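Local coordinates for protein N5-carboxyaminoimidazole ribonucleotide synthetase (Bacillus anthracis, PDB 3QFF) that probably carboxylates aminoimidazole ribonucleotide to its N5-carboxy form at the expense of ATP in purine biosynthesis, and is caught here with ADP bound, at residues I233-E236 with L237-A241; P279-S282 with G283-T286. All coordinates share one frame; numbering follows the deposited sequence.

Contact 1. Residues I233-E236 with L237-A241; sequences ITEE and LSQKA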
loop_
_atom_site.group_PDB
_atom_site.type_symbol
_atom_site.label_atom_id
_atom_site.label_comp_id
_atom_site.label_asym_id
_atom_site.label_seq_id
_atom_site.Cartn_x
_atom_site.Cartn_y
_atom_site.Cartn_z
ATOM N N ILE A 233 24.248 12.783 -5.580
ATOM C CA ILE A 233 24.632 14.158 -5.871
ATOM C C ILE A 233 24.990 14.873 -4.570
ATOM O O ILE A 233 24.670 14.383 -3.486
ATOM C CB ILE A 233 23.495 14.933 -6.629
ATOM C CG1 ILE A 233 22.206 14.973 -5.793
ATOM C CG2 ILE A 233 23.238 14.328 -8.019
ATOM C CD1 ILE A 233 21.040 15.652 -6.466
ATOM N N THR A 234 25.655 16.029 -4.675
ATOM C CA THR A 234 26.029 16.812 -3.496
ATOM C C THR A 234 24.801 17.321 -2.750
ATOM O O THR A 234 23.716 17.469 -3.335
ATOM C CB THR A 234 26.904 18.030 -3.862
ATOM O OG1 THR A 234 26.139 18.952 -4.654
ATOM C CG2 THR A 234 28.157 17.597 -4.648
ATOM N N GLU A 235 24.978 17.609 -1.462
ATOM C CA GLU A 235 23.911 18.186 -0.657
ATOM C C GLU A 235 23.457 19.524 -1.237
ATOM O O GLU A 235 22.329 19.945 -1.009
ATOM C CB GLU A 235 24.368 18.366 0.795
ATOM C CG GLU A 235 23.230 18.392 1.818
ATOM C CD GLU A 235 22.458 17.082 1.855
ATOM O OE1 GLU A 235 21.213 17.114 1.693
ATOM O OE2 GLU A 235 23.099 16.016 2.018
ATOM N N GLU A 236 24.340 20.177 -1.989
ATOM C CA GLU A 236 24.055 21.487 -2.576
ATOM C C GLU A 236 23.132 21.386 -3.788
ATOM O O GLU A 236 22.203 22.188 -3.922
ATOM C CB GLU A 236 25.353 22.212 -2.950
ATOM C CG GLU A 236 26.091 22.855 -1.752
ATOM C CD GLU A 236 26.528 21.853 -0.675
ATOM O OE1 GLU A 236 26.224 22.103 0.517
ATOM O OE2 GLU A 236 27.160 20.816 -1.015
ATOM N N LEU A 237 23.402 20.414 -4.662
ATOM C CA LEU A 237 22.529 20.097 -5.786
ATOM C C LEU A 237 21.130 19.655 -5.336
ATOM O O LEU A 237 20.127 20.039 -5.949
ATOM C CB LEU A 237 23.148 19.014 -6.684
ATOM C CG LEU A 237 24.066 19.433 -7.840
ATOM C CD1 LEU A 237 24.748 18.239 -8.449
ATOM C CD2 LEU A 237 23.302 20.193 -8.915
ATOM N N SER A 238 21.076 18.836 -4.287
ATOM C CA SER A 238 19.815 18.337 -3.743
ATOM C C SER A 238 18.935 19.466 -3.250
ATOM O O SER A 238 17.765 19.552 -3.618
ATOM C CB SER A 238 20.068 17.371 -2.585
ATOM O OG SER A 238 20.617 16.169 -3.072
ATOM N N GLN A 239 19.510 20.324 -2.414
ATOM C CA GLN A 239 18.787 21.462 -1.853
ATOM C C GLN A 239 18.281 22.404 -2.943
ATOM O O GLN A 239 17.197 22.944 -2.829
ATOM C CB GLN A 239 19.661 22.226 -0.861
ATOM C CG GLN A 239 19.858 21.512 0.466
ATOM C CD GLN A 239 20.854 22.226 1.384
ATOM O OE1 GLN A 239 21.410 23.276 1.039
ATOM N NE2 GLN A 239 21.087 21.646 2.555
ATOM N N LYS A 240 19.083 22.582 -3.988
ATOM C CA LYS A 240 18.730 23.380 -5.157
ATOM C C LYS A 240 17.557 22.783 -5.954
ATOM O O LYS A 240 16.606 23.494 -6.294
ATOM C CB LYS A 240 19.956 23.501 -6.054
ATOM C CG LYS A 240 19.918 24.609 -7.072
ATOM C CD LYS A 240 21.205 24.563 -7.900
ATOM C CE LYS A 240 21.724 25.957 -8.199
ATOM N NZ LYS A 240 22.898 25.889 -9.100
ATOM N N ALA A 241 17.633 21.483 -6.257
ATOM C CA ALA A 241 16.560 20.814 -6.976
ATOM C C ALA A 241 15.248 20.930 -6.202
ATOM O O ALA A 241 14.204 21.219 -6.795
ATOM C CB ALA A 241 16.917 19.334 -7.246
#

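Contact 2. Residues P279-S282 with G283-T286; sequences PHNS and GHYT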
loop_
_atom_site.group_PDB
_atom_site.type_symbol
_atom_site.label_atom_id
_atom_site.label_comp_id
_atom_site.label_asym_id
_atom_site.label_seq_id
_atom_site.Cartn_x
_atom_site.Cartn_y
_atom_site.Cartn_z
ATOM N N PRO A 279 1.156 11.908 -10.881
ATOM C CA PRO A 279 2.148 10.935 -10.458
ATOM C C PRO A 279 2.923 10.448 -11.680
ATOM O O PRO A 279 2.393 10.379 -12.809
ATOM C CB PRO A 279 1.303 9.800 -9.856
ATOM C CG PRO A 279 0.044 10.469 -9.419
ATOM C CD PRO A 279 -0.199 11.561 -10.415
ATOM N N HIS A 280 4.180 10.131 -11.447
ATOM C CA HIS A 280 5.128 9.940 -12.504
ATOM C C HIS A 280 5.920 8.672 -12.215
ATOM O O HIS A 280 6.059 8.267 -11.057
ATOM C CB HIS A 280 6.032 11.175 -12.524
ATOM C CG HIS A 280 6.947 11.254 -13.697
ATOM N ND1 HIS A 280 8.257 10.827 -13.642
ATOM C CD2 HIS A 280 6.762 11.744 -14.944
ATOM C CE1 HIS A 280 8.836 11.040 -14.811
ATOM N NE2 HIS A 280 7.953 11.604 -15.617
ATOM N N ASN A 281 6.434 8.050 -13.274
ATOM C CA ASN A 281 7.238 6.812 -13.174
ATOM C C ASN A 281 8.462 6.969 -12.251
ATOM O O ASN A 281 8.827 6.034 -11.528
ATOM C CB ASN A 281 7.672 6.387 -14.584
ATOM C CG ASN A 281 8.127 4.929 -14.680
ATOM O OD1 ASN A 281 8.368 4.233 -13.684
ATOM N ND2 ASN A 281 8.243 4.463 -15.904
ATOM N N SER A 282 9.081 8.150 -12.264
ATOM C CA SER A 282 10.247 8.424 -11.419
ATOM C C SER A 282 9.907 8.581 -9.911
ATOM O O SER A 282 10.799 8.762 -9.098
ATOM C CB SER A 282 11.061 9.617 -11.966
ATOM O OG SER A 282 10.416 10.869 -11.752
ATOM N N GLY A 283 8.619 8.493 -9.562
ATOM C CA GLY A 283 8.149 8.529 -8.177
ATOM C C GLY A 283 7.627 7.201 -7.633
ATOM O O GLY A 283 7.150 7.138 -6.495
ATOM N N HIS A 284 7.700 6.132 -8.423
ATOM C CA HIS A 284 7.200 4.822 -7.951
ATOM C C HIS A 284 7.971 4.277 -6.748
ATOM O O HIS A 284 7.422 3.495 -5.950
ATOM C CB HIS A 284 7.222 3.778 -9.079
ATOM C CG HIS A 284 6.272 4.059 -10.201
ATOM N ND1 HIS A 284 5.250 4.981 -10.109
ATOM C CD2 HIS A 284 6.159 3.492 -11.428
ATOM C CE1 HIS A 284 4.571 4.995 -11.241
ATOM N NE2 HIS A 284 5.097 4.095 -12.056
ATOM N N TYR A 285 9.239 4.683 -6.621
ATOM C CA TYR A 285 10.032 4.320 -5.441
ATOM C C TYR A 285 9.325 4.649 -4.125
ATOM O O TYR A 285 9.547 3.974 -3.126
ATOM C CB TYR A 285 11.402 5.013 -5.462
ATOM C CG TYR A 285 11.379 6.476 -5.072
ATOM C CD1 TYR A 285 11.199 7.478 -6.031
ATOM C CD2 TYR A 285 11.575 6.861 -3.740
ATOM C CE1 TYR A 285 11.201 8.830 -5.671
ATOM C CE2 TYR A 285 11.569 8.196 -3.370
ATOM C CZ TYR A 285 11.392 9.176 -4.338
ATOM O OH TYR A 285 11.390 10.486 -3.950
ATOM N N THR A 286 8.494 5.693 -4.125
ATOM C CA THR A 286 7.849 6.172 -2.896
ATOM C C THR A 286 6.895 5.137 -2.282
ATOM O O THR A 286 6.591 5.216 -1.096
ATOM C CB THR A 286 7.021 7.454 -3.123
ATOM O OG1 THR A 286 6.010 7.208 -4.119
ATOM C CG2 THR A 286 7.919 8.602 -3.551
HETATM O O HOH W 1 10.835 5.652 -8.905
#

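Contact 1. Residues I233-E236 with L237-A241
Thr-234 and Ser-238 are joined by the first i to i+4 backbone bond of helix 235-251, Ser-238 N to Thr-234 O at 3.1 Å with an N-H...O angle of 163°, and Glu-235 with Gln-239 and Glu-236 with Lys-240 repeat the pattern. Thr-234 is the N-cap. Its hydroxyl accepts from the backbone of the first turn: OG1 of Thr-234 lies 3.1 Å from Leu-237 N, a nearly straight capping bond. A chi1 of 65° sets OG1 between the backbone N and the carbonyl carbon, turned back over the helix start, where it also lies 3.6 Å from Leu-237 CB.

Ile-233, one residue before the cap, folds its side chain against the same turn. Its CD1 reaches Leu-237 CB at 4.0 Å, an apolar contact, while CG1 comes to 3.4 Å from Ser-238 OG. On the exposed side, the Gln-239 side chain passes over the Glu-235 carbonyl, Gln-239 CG 3.3 Å from Glu-235 O, and crosses the Glu-235 chain more loosely, with the amide and carboxylate planes 58° apart.

The inner side of this helix start rests on the large antiparallel sheet: buried Leu-237 against Ala-264 and Ile-270, and Ile-233, just ahead of the cap, against Lys-195 and Val-214. Lys-240 NZ, at the end of a chain leading away from the cap, hydrogen-bonds Gly-268 O, joining the helix to the connection between strands 256-264 and 270-276.

Contact 2. Residues P279-S282 with G283-T286
His-280 and Gly-283 close the first turn of this buried loop through a backbone hydrogen bond, Gly-283 N to His-280 O at 3.0 Å; the N-H...O angle is 155°, and the donor stands above the carbonyl plane. The next bond, from His-284 N to Asn-281 O, is weak at 3.3 Å although nearly straight. A type I beta turn follows from Gly-283 to Thr-286. Gly-283 O is gripped there by two donors, Thr-286 N and Thr-286 OG1, the hydroxyl at 2.6 Å and nearly in line with the carbonyl.

Side-chain hydrogen bonds secure the start of the loop. His-280 ND1 accepts from Ser-282 N at 3.1 Å, with the donor tilted out of the ring plane, and also pairs with Ser-282 OG. That hydroxyl has a further partner in Ser-198 OG.

Ring contacts form the third group. The His-284 ring lies over the backbone of Asn-281 in a CH-pi contact: Asn-281 CA is 3.7 Å from the ring centroid and 15° off its normal. With chi1 at -66°, CG sits beside the backbone N, directing the imidazole back along the preceding turn. His-284 also stacks with His-357. Tyr-285 instead presents its ring edge to a carbonyl, CD1 being 3.3 Å from Ser-282 O.

One water connects the two turns, accepting from Tyr-285 N at 3.0 Å and donating weakly to Asn-281 O. Several buried backbone groups are thus paired within the loop or through this water, while His-280 O also accepts from Gln-294 NE2 and His-284 O from Asn-359 ND2. The paired contacts of His-280 probably limit rotation of its imidazole; this side chain lies about 8 Å from the bound ADP.

Followed from the N terminus, the chain leaves strand 223-229 and enters contact 1, where a single turn opens helix 235-251. It then runs through strands 256-264 and 270-276 before contact 2 folds the loop leading to helix 286-289. The contacts are therefore in series, neither nested nor crossed, and each closes within one continuous run of residues. The centres of contact 1 and contact 2 are about 19 Å apart. The nearest atoms of contact 1 and contact 2 are about 11 Å apart, so the two do not touch. The large antiparallel sheet relates them: both pack on strands 209-220 and 256-264, while contact 2 also reaches strand 223-229 and helix 294-303. Both belong to the ATP-grasp domain.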